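Side-chain contacts in pectate lyase 1 (Juniperus ashei, PDB 1PXZ), which cleaves pectate by calcium-dependent elimination, though with low activity, and is the major allergen of mountain cedar pollen: residues V51-T54 against L58-G61; L131-V136 against I140-V145. One frame throughout, in Å; residues are numbered along the deposited sequence.

Contact 1: residues V51-T54 against L58-G61; sequences VNPT and LRYG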
loop_
_atom_site.group_PDB
_atom_site.type_symbol
_atom_site.label_atom_id
_atom_site.label_comp_id
_atom_site.label_asym_id
_atom_site.label_seq_id
_atom_site.Cartn_x
_atom_site.Cartn_y
_atom_site.Cartn_z
ATOM N N VAL A 51 -20.994 15.858 -1.219
ATOM C CA VAL A 51 -21.170 16.702 -2.403
ATOM C C VAL A 51 -20.792 18.158 -2.166
ATOM O O VAL A 51 -20.703 18.975 -3.096
ATOM C CB VAL A 51 -22.620 16.659 -2.921
ATOM C CG1 VAL A 51 -22.957 15.277 -3.466
ATOM C CG2 VAL A 51 -23.604 17.077 -1.824
ATOM N N ASN A 52 -20.556 18.508 -0.907
ATOM C CA ASN A 52 -20.317 19.905 -0.540
ATOM C C ASN A 52 -19.601 19.912 0.803
ATOM O O ASN A 52 -20.166 20.345 1.810
ATOM C CB ASN A 52 -21.667 20.645 -0.484
ATOM C CG ASN A 52 -21.535 22.142 -0.544
ATOM O OD1 ASN A 52 -20.420 22.652 -0.354
ATOM N ND2 ASN A 52 -22.588 22.913 -0.802
ATOM N N PRO A 53 -18.372 19.398 0.843
ATOM C CA PRO A 53 -17.633 19.297 2.107
ATOM C C PRO A 53 -17.323 20.647 2.727
ATOM O O PRO A 53 -17.044 21.631 2.046
ATOM C CB PRO A 53 -16.336 18.587 1.703
ATOM C CG PRO A 53 -16.211 18.816 0.229
ATOM C CD PRO A 53 -17.621 18.863 -0.308
ATOM N N THR A 54 -17.343 20.728 4.044
ATOM C CA THR A 54 -17.124 22.006 4.709
ATOM C C THR A 54 -15.744 22.105 5.351
ATOM O O THR A 54 -15.182 21.093 5.796
ATOM C CB THR A 54 -18.217 22.233 5.777
ATOM O OG1 THR A 54 -17.900 23.395 6.554
ATOM C CG2 THR A 54 -18.266 21.083 6.756
ATOM N N LEU A 58 -12.351 16.166 6.792
ATOM C CA LEU A 58 -11.302 15.472 6.032
ATOM C C LEU A 58 -11.524 15.628 4.542
ATOM O O LEU A 58 -10.610 15.880 3.741
ATOM C CB LEU A 58 -11.299 14.002 6.472
ATOM C CG LEU A 58 -10.369 13.092 5.663
ATOM C CD1 LEU A 58 -8.945 13.611 5.735
ATOM C CD2 LEU A 58 -10.464 11.651 6.172
ATOM N N ARG A 59 -12.784 15.482 4.087
ATOM C CA ARG A 59 -13.017 15.540 2.644
ATOM C C ARG A 59 -12.721 16.922 2.088
ATOM O O ARG A 59 -12.208 17.042 0.980
ATOM C CB ARG A 59 -14.440 15.130 2.272
ATOM C CG ARG A 59 -14.681 15.064 0.755
ATOM C CD ARG A 59 -16.153 14.710 0.522
ATOM N NE ARG A 59 -16.517 13.424 1.120
ATOM C CZ ARG A 59 -16.406 12.265 0.489
ATOM N NH1 ARG A 59 -15.941 12.193 -0.756
ATOM N NH2 ARG A 59 -16.768 11.158 1.112
ATOM N N TYR A 60 -13.027 17.985 2.835
ATOM C CA TYR A 60 -12.630 19.303 2.313
ATOM C C TYR A 60 -11.133 19.374 2.088
ATOM O O TYR A 60 -10.641 19.810 1.059
ATOM C CB TYR A 60 -13.061 20.382 3.312
ATOM C CG TYR A 60 -12.772 21.810 2.884
ATOM C CD1 TYR A 60 -13.707 22.538 2.156
ATOM C CD2 TYR A 60 -11.576 22.434 3.213
ATOM C CE1 TYR A 60 -13.463 23.848 1.755
ATOM C CE2 TYR A 60 -11.322 23.736 2.817
ATOM C CZ TYR A 60 -12.262 24.433 2.097
ATOM O OH TYR A 60 -11.967 25.729 1.728
ATOM N N GLY A 61 -10.312 19.000 3.065
ATOM C CA GLY A 61 -8.887 19.179 2.771
ATOM C C GLY A 61 -8.413 18.238 1.680
ATOM O O GLY A 61 -7.572 18.593 0.847
#
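With CG anti to the backbone N in both Y60 (chi1 -177°) and R59 (chi1 -175°), these neighbouring side chains of helix 58-63 reach the loop segment 51-54: R59 packs on P53, while Y60 packs on both P53 and T54. This short helix follows the loop after strand 39-43 near one end of a right-handed parallel beta-helix, the fold of pectate lyases. P53 is the buried centre of the contact. P53 CB lies 3.5 Å from the backbone N of Y60 and 4.1 Å from Y60 CB, a distance that suits apolar packing. The rigid pyrrolidine ring fits here because it offers a compact apolar surface and, having no N-H, brings no donor that would need a partner. The R59 chain crosses that ring at about a right angle: CB of R59 is 4.0 Å from P53 CB, while its CG and CD span the ring's CB and CG. An arginine serves two purposes at this position. Its methylenes cover the proline, and a bend at chi3 (-60°) turns the guanidinium away to a salt bridge from NE to D48 and hydrogen bonds from NH1 and NH2 to the carbonyls of P83 and M82. All three nitrogens are thereby satisfied, and the rotation of the group is fixed. Y60 is less buried, and its ring also makes a cation-pi interaction with R64. Tyrosine suits this border: its CB and the near side of the ring pack on backbone atoms, in a partly exposed position that can accommodate a phenol. T54 exposes its side chain and contributes backbone instead, T54 O lying 3.3 Å from Y60 CB and accepting a hydrogen bond from T57 OG1. At the ring's edge, near its plane, P53 O approaches Y60 CD1 at 3.5 Å.

Contact 2: residues L131-V136 against I140-V145; sequences LGDVLV and IGVEPV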
loop_
_atom_site.group_PDB
_atom_site.type_symbol
_atom_site.label_atom_id
_atom_site.label_comp_id
_atom_site.label_asym_id
_atom_site.label_seq_id
_atom_site.Cartn_x
_atom_site.Cartn_y
_atom_site.Cartn_z
ATOM N N LEU A 131 -24.067 3.651 -5.037
ATOM C CA LEU A 131 -24.030 4.565 -6.184
ATOM C C LEU A 131 -24.543 5.922 -5.733
ATOM O O LEU A 131 -25.470 6.025 -4.914
ATOM C CB LEU A 131 -24.865 3.958 -7.290
ATOM C CG LEU A 131 -25.288 4.814 -8.474
ATOM C CD1 LEU A 131 -24.134 5.004 -9.448
ATOM C CD2 LEU A 131 -26.485 4.172 -9.164
ATOM N N GLY A 132 -23.926 7.004 -6.209
ATOM C CA GLY A 132 -24.349 8.315 -5.718
ATOM C C GLY A 132 -23.410 9.419 -6.182
ATOM O O GLY A 132 -22.348 9.125 -6.736
ATOM N N ASP A 133 -23.796 10.675 -5.962
ATOM C CA ASP A 133 -22.948 11.809 -6.337
ATOM C C ASP A 133 -21.884 12.081 -5.287
ATOM O O ASP A 133 -22.068 11.918 -4.065
ATOM C CB ASP A 133 -23.781 13.086 -6.488
ATOM C CG ASP A 133 -24.668 13.108 -7.714
ATOM O OD1 ASP A 133 -24.279 12.517 -8.737
ATOM O OD2 ASP A 133 -25.759 13.727 -7.651
ATOM N N VAL A 134 -20.721 12.529 -5.747
ATOM C CA VAL A 134 -19.613 12.817 -4.853
ATOM C C VAL A 134 -18.787 13.989 -5.372
ATOM O O VAL A 134 -18.574 14.052 -6.586
ATOM C CB VAL A 134 -18.620 11.642 -4.738
ATOM C CG1 VAL A 134 -17.554 11.990 -3.695
ATOM C CG2 VAL A 134 -19.267 10.315 -4.385
ATOM N N LEU A 135 -18.297 14.875 -4.520
ATOM C CA LEU A 135 -17.319 15.858 -4.939
ATOM C C LEU A 135 -15.970 15.149 -5.142
ATOM O O LEU A 135 -15.243 14.898 -4.181
ATOM C CB LEU A 135 -17.183 17.025 -3.951
ATOM C CG LEU A 135 -16.239 18.120 -4.471
ATOM C CD1 LEU A 135 -17.014 19.201 -5.223
ATOM C CD2 LEU A 135 -15.431 18.740 -3.346
ATOM N N VAL A 136 -15.696 14.841 -6.411
ATOM C CA VAL A 136 -14.482 14.094 -6.752
ATOM C C VAL A 136 -13.288 14.952 -6.371
ATOM O O VAL A 136 -12.396 14.511 -5.648
ATOM C CB VAL A 136 -14.469 13.673 -8.226
ATOM C CG1 VAL A 136 -13.121 13.079 -8.594
ATOM C CG2 VAL A 136 -15.564 12.641 -8.512
ATOM N N ILE A 140 -12.748 19.263 -10.120
ATOM C CA ILE A 140 -13.601 18.441 -10.981
ATOM C C ILE A 140 -15.073 18.659 -10.691
ATOM O O ILE A 140 -15.894 18.594 -11.600
ATOM C CB ILE A 140 -13.230 16.948 -10.846
ATOM C CG1 ILE A 140 -11.843 16.639 -11.439
ATOM C CG2 ILE A 140 -14.273 16.039 -11.463
ATOM C CD1 ILE A 140 -11.370 15.219 -11.193
ATOM N N GLY A 141 -15.432 18.918 -9.437
ATOM C CA GLY A 141 -16.841 19.081 -9.110
ATOM C C GLY A 141 -17.523 17.770 -8.801
ATOM O O GLY A 141 -16.888 16.722 -8.619
ATOM N N VAL A 142 -18.857 17.825 -8.739
ATOM C CA VAL A 142 -19.671 16.681 -8.337
ATOM C C VAL A 142 -19.981 15.805 -9.548
ATOM O O VAL A 142 -20.316 16.287 -10.635
ATOM C CB VAL A 142 -20.960 17.147 -7.625
ATOM C CG1 VAL A 142 -21.888 16.006 -7.243
ATOM C CG2 VAL A 142 -20.567 17.947 -6.384
ATOM N N GLU A 143 -19.829 14.499 -9.336
ATOM C CA GLU A 143 -19.982 13.494 -10.373
ATOM C C GLU A 143 -20.603 12.223 -9.806
ATOM O O GLU A 143 -20.372 11.910 -8.640
ATOM C CB GLU A 143 -18.637 13.059 -10.949
ATOM C CG GLU A 143 -17.830 14.115 -11.677
ATOM C CD GLU A 143 -16.899 13.455 -12.683
ATOM O OE1 GLU A 143 -15.982 12.729 -12.241
ATOM O OE2 GLU A 143 -17.123 13.672 -13.893
ATOM N N PRO A 144 -21.325 11.473 -10.615
ATOM C CA PRO A 144 -21.863 10.212 -10.096
ATOM C C PRO A 144 -20.702 9.233 -9.954
ATOM O O PRO A 144 -19.834 9.202 -10.815
ATOM C CB PRO A 144 -22.853 9.782 -11.173
ATOM C CG PRO A 144 -22.416 10.475 -12.420
ATOM C CD PRO A 144 -21.663 11.713 -12.027
ATOM N N VAL A 145 -20.656 8.471 -8.872
ATOM C CA VAL A 145 -19.599 7.457 -8.697
ATOM C C VAL A 145 -20.245 6.092 -8.615
ATOM O O VAL A 145 -21.168 5.898 -7.821
ATOM C CB VAL A 145 -18.791 7.765 -7.428
ATOM C CG1 VAL A 145 -17.913 6.592 -7.021
ATOM C CG2 VAL A 145 -17.942 9.014 -7.651
#
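V134 and V145 meet on the buried face of the two-stranded ribbon, CG2 to CG2 at 3.8 Å, where compact beta-branched side chains suit both extended backbone and close packing. V136 extends this apolar patch: its CG1 reaches I140 CD1 at 3.8 Å, while its CG2 lies against CB and OE1 of E143. The other face is more open to solvent at D133, P144 and V142, while L135 is partly covered by P53 and T63. There D133 CB rests 3.6 Å from V142 CG1, its carboxylate OD1 lies beside P144, and L135 CD1 touches V142 CG2. Aspartate keeps its charge near water, and proline occupies a non-hydrogen-bonded position where no N-H is needed. Between the faces, V134 and E143 exchange backbone hydrogen bonds, and V145 N gives G132 O a short one of 2.8 Å at 166°. The return bond from G132 N to V145 O is weak at 3.4 Å. At the turn end, V136 N donates to G141 O from above the carbonyl plane; at G141 (phi 87°) a side chain would collide with the carbonyl O of I140, so glycine fits. Antiparallel pairing across a short connection makes this a beta hairpin, added to the parallel beta-helix and packed against helix 58-63.

Contact 1 comes first along the chain and closes before contact 2 opens, yet their centres lie only 12 Å apart, on the same side of the chain's centre. Contact 1 joins a loop to helix 58-63, and contact 2 pairs strands 132-137 and 141-145; they share no element but touch directly. P53 CG meets L135 CD2 at 3.7 Å, and R59 NH1 packs against V134 CG1. A backbone hydrogen bond between L135 and P50 further ties the hairpin to the earlier loop. Segments far apart in sequence are thus joined. Contact 1 lies away from the annotated sites, whereas the side chain of V145 is about 11 Å from that of D149, a probable calcium ligand.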